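Local coordinates for acyl-CoA thioester hydrolase HI0827 (Haemophilus influenzae Rd KW20, PDB 3BJK), which probably hydrolyses the thioester bond of a broad range of acyl-coenzyme A substrates, working as a hexameric hotdog-fold enzyme built as a trimer of dimers, at residues E136-Q139 and E140-K143. The protein carries 1 engineered substitution. Residues are numbered along the deposited sequence; the frame is centred on the assembly and turned at random.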
ATOM      1  N   GLU C 136      24.648  17.828 -26.573  1.00 38.01           N
ATOM      2  CA  GLU C 136      24.093  18.680 -27.627  1.00 38.34           C
ATOM      3  C   GLU C 136      22.550  18.787 -27.535  1.00 38.24           C
ATOM      4  O   GLU C 136      21.853  17.791 -27.318  1.00 37.86           O
ATOM      5  CB  GLU C 136      24.561  18.148 -29.010  1.00 38.71           C
ATOM      6  CG  GLU C 136      23.795  16.915 -29.613  1.00 39.97           C
ATOM      7  CD  GLU C 136      23.584  15.695 -28.629  1.00 40.83           C
ATOM      8  OE1 GLU C 136      24.435  15.415 -27.649  1.00 40.79           O
ATOM      9  OE2 GLU C 136      22.524  15.000 -28.845  1.00 41.25           O
ATOM     10  N   ASN C 137      22.046  20.012 -27.703  1.00 38.26           N
ATOM     11  CA  ASN C 137      20.616  20.340 -27.627  1.00 38.30           C
ATOM     12  C   ASN C 137      19.966  19.901 -26.331  1.00 37.50           C
ATOM     13  O   ASN C 137      18.807  19.470 -26.342  1.00 37.51           O
ATOM     14  CB  ASN C 137      19.809  19.733 -28.801  1.00 38.97           C
ATOM     15  CG  ASN C 137      20.521  19.815 -30.138  1.00 40.04           C
ATOM     16  OD1 ASN C 137      21.380  20.675 -30.373  1.00 42.56           O
ATOM     17  ND2 ASN C 137      20.162  18.904 -31.031  1.00 41.88           N
ATOM     18  N   ASN C 138      20.712  19.997 -25.225  1.00 36.38           N
ATOM     19  CA  ASN C 138      20.229  19.589 -23.917  1.00 35.44           C
ATOM     20  C   ASN C 138      20.038  20.796 -22.982  1.00 35.38           C
ATOM     21  O   ASN C 138      20.922  21.144 -22.209  1.00 35.14           O
ATOM     22  CB  ASN C 138      21.167  18.520 -23.302  1.00 34.75           C
ATOM     23  CG  ASN C 138      20.570  17.846 -22.052  1.00 33.26           C
ATOM     24  OD1 ASN C 138      19.655  18.384 -21.427  1.00 29.69           O
ATOM     25  ND2 ASN C 138      21.127  16.683 -21.662  1.00 28.54           N
ATOM     26  N   GLN C 139      18.865  21.420 -23.058  1.00 35.17           N
ATOM     27  CA  GLN C 139      18.550  22.586 -22.237  1.00 35.39           C
ATOM     28  C   GLN C 139      18.542  22.310 -20.730  1.00 35.31           C
ATOM     29  O   GLN C 139      18.921  23.162 -19.925  1.00 34.55           O
ATOM     30  CB  GLN C 139      17.182  23.106 -22.610  1.00 35.46           C
ATOM     31  CG  GLN C 139      17.121  23.713 -23.975  1.00 37.14           C
ATOM     32  CD  GLN C 139      15.810  24.425 -24.196  1.00 38.56           C
ATOM     33  OE1 GLN C 139      14.794  24.121 -23.541  1.00 40.33           O
ATOM     34  NE2 GLN C 139      15.821  25.384 -25.088  1.00 37.30           N
ATOM     35  N   GLU C 140      18.072  21.133 -20.350  1.00 35.56           N
ATOM     36  CA  GLU C 140      18.013  20.795 -18.949  1.00 36.28           C
ATOM     37  C   GLU C 140      19.436  20.707 -18.381  1.00 35.87           C
ATOM     38  O   GLU C 140      19.692  21.201 -17.283  1.00 35.70           O
ATOM     39  CB  GLU C 140      17.204  19.513 -18.749  1.00 37.02           C
ATOM     40  CG  GLU C 140      15.693  19.683 -19.144  1.00 39.66           C
ATOM     41  CD  GLU C 140      14.741  20.054 -17.960  1.00 45.12           C
ATOM     42  OE1 GLU C 140      15.227  20.309 -16.817  1.00 49.32           O
ATOM     43  OE2 GLU C 140      13.492  20.052 -18.176  1.00 44.77           O
ATOM     44  N   LEU C 141      20.352  20.105 -19.140  1.00 35.33           N
ATOM     45  CA  LEU C 141      21.782  20.038 -18.759  1.00 35.31           C
ATOM     46  C   LEU C 141      22.400  21.429 -18.733  1.00 35.82           C
ATOM     47  O   LEU C 141      23.083  21.787 -17.780  1.00 35.72           O
ATOM     48  CB  LEU C 141      22.563  19.150 -19.732  1.00 35.28           C
ATOM     49  CG  LEU C 141      24.094  19.045 -19.606  1.00 34.87           C
ATOM     50  CD1 LEU C 141      24.496  18.499 -18.222  1.00 33.46           C
ATOM     51  CD2 LEU C 141      24.690  18.177 -20.735  1.00 34.05           C
ATOM     52  N   GLU C 142      22.146  22.195 -19.795  1.00 35.98           N
ATOM     53  CA  GLU C 142      22.584  23.594 -19.908  1.00 36.75           C
ATOM     54  C   GLU C 142      22.261  24.403 -18.636  1.00 36.08           C
ATOM     55  O   GLU C 142      23.158  25.025 -18.078  1.00 35.89           O
ATOM     56  CB  GLU C 142      21.954  24.263 -21.161  1.00 36.80           C
ATOM     57  CG  GLU C 142      22.915  24.980 -22.084  1.00 38.35           C
ATOM     58  CD  GLU C 142      22.201  25.771 -23.222  1.00 38.50           C
ATOM     59  OE1 GLU C 142      21.018  25.484 -23.571  1.00 40.69           O
ATOM     60  OE2 GLU C 142      22.840  26.698 -23.776  1.00 42.36           O
ATOM     61  N   LYS C 143      20.999  24.383 -18.196  1.00 35.92           N
ATOM     62  CA  LYS C 143      20.548  25.055 -16.953  1.00 36.90           C
ATOM     63  C   LYS C 143      21.324  24.642 -15.663  1.00 36.32           C
ATOM     64  O   LYS C 143      21.736  25.492 -14.856  1.00 36.28           O
ATOM     65  CB  LYS C 143      19.055  24.756 -16.698  1.00 36.97           C
ATOM     66  CG  LYS C 143      18.052  25.636 -17.422  1.00 37.96           C
ATOM     67  CD  LYS C 143      16.603  25.358 -16.913  1.00 39.19           C
ATOM     68  CE  LYS C 143      15.613  26.499 -17.332  1.00 40.35           C
ATOM     69  NZ  LYS C 143      14.513  26.635 -16.319  1.00 42.98           N
TER
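The carbonyl oxygen of Asn138 accepts the amide of Glu142, with Asn138 O and Glu142 N 2.9 Å apart. This is the first i-to-i+4 bond of the helix, and the next follows at once: Lys143 N reaches Gln139 O at 3.0 Å. Asn138 is the N-cap. Its CG stands anti to the backbone N (chi1 -169°), which swings the amide group back over the first turn, where Asn138 OD1 accepts from Leu141 N at 2.9 Å; a close contact that OD1 makes with another part of the model leaves the exact placing of this atom less sure. Asparagine suits the position because its short side chain offers an acceptor to an amide of the first turn, which has no preceding helical carbonyl to bind. The other end of the same side-chain amide is a donor, and ND2 bonds to the carbonyl oxygens of Pro134 and Ile53, tying the start of helix 139-148 to the end of helix 35-54, the long helix of the hotdog fold. Leu141 crosses the Asn138 side chain at about a right angle: Leu141 CB lies 3.3 Å from Asn138 CG, and Leu141 CD2 lies 4.0 Å from Asn138 ND2. This buried leucine also rests on Ile53, so a nonpolar residue fits here. Gln139 and Glu142 occupy the exposed side, where polar chains can extend into solvent. A glutamate at Glu140, in the first turn, is probably favoured by the positive end of the helix dipole, and its side chain also carries the carboxylate away to a salt bridge between Glu140 OE2 and Lys101 NZ of a second subunit.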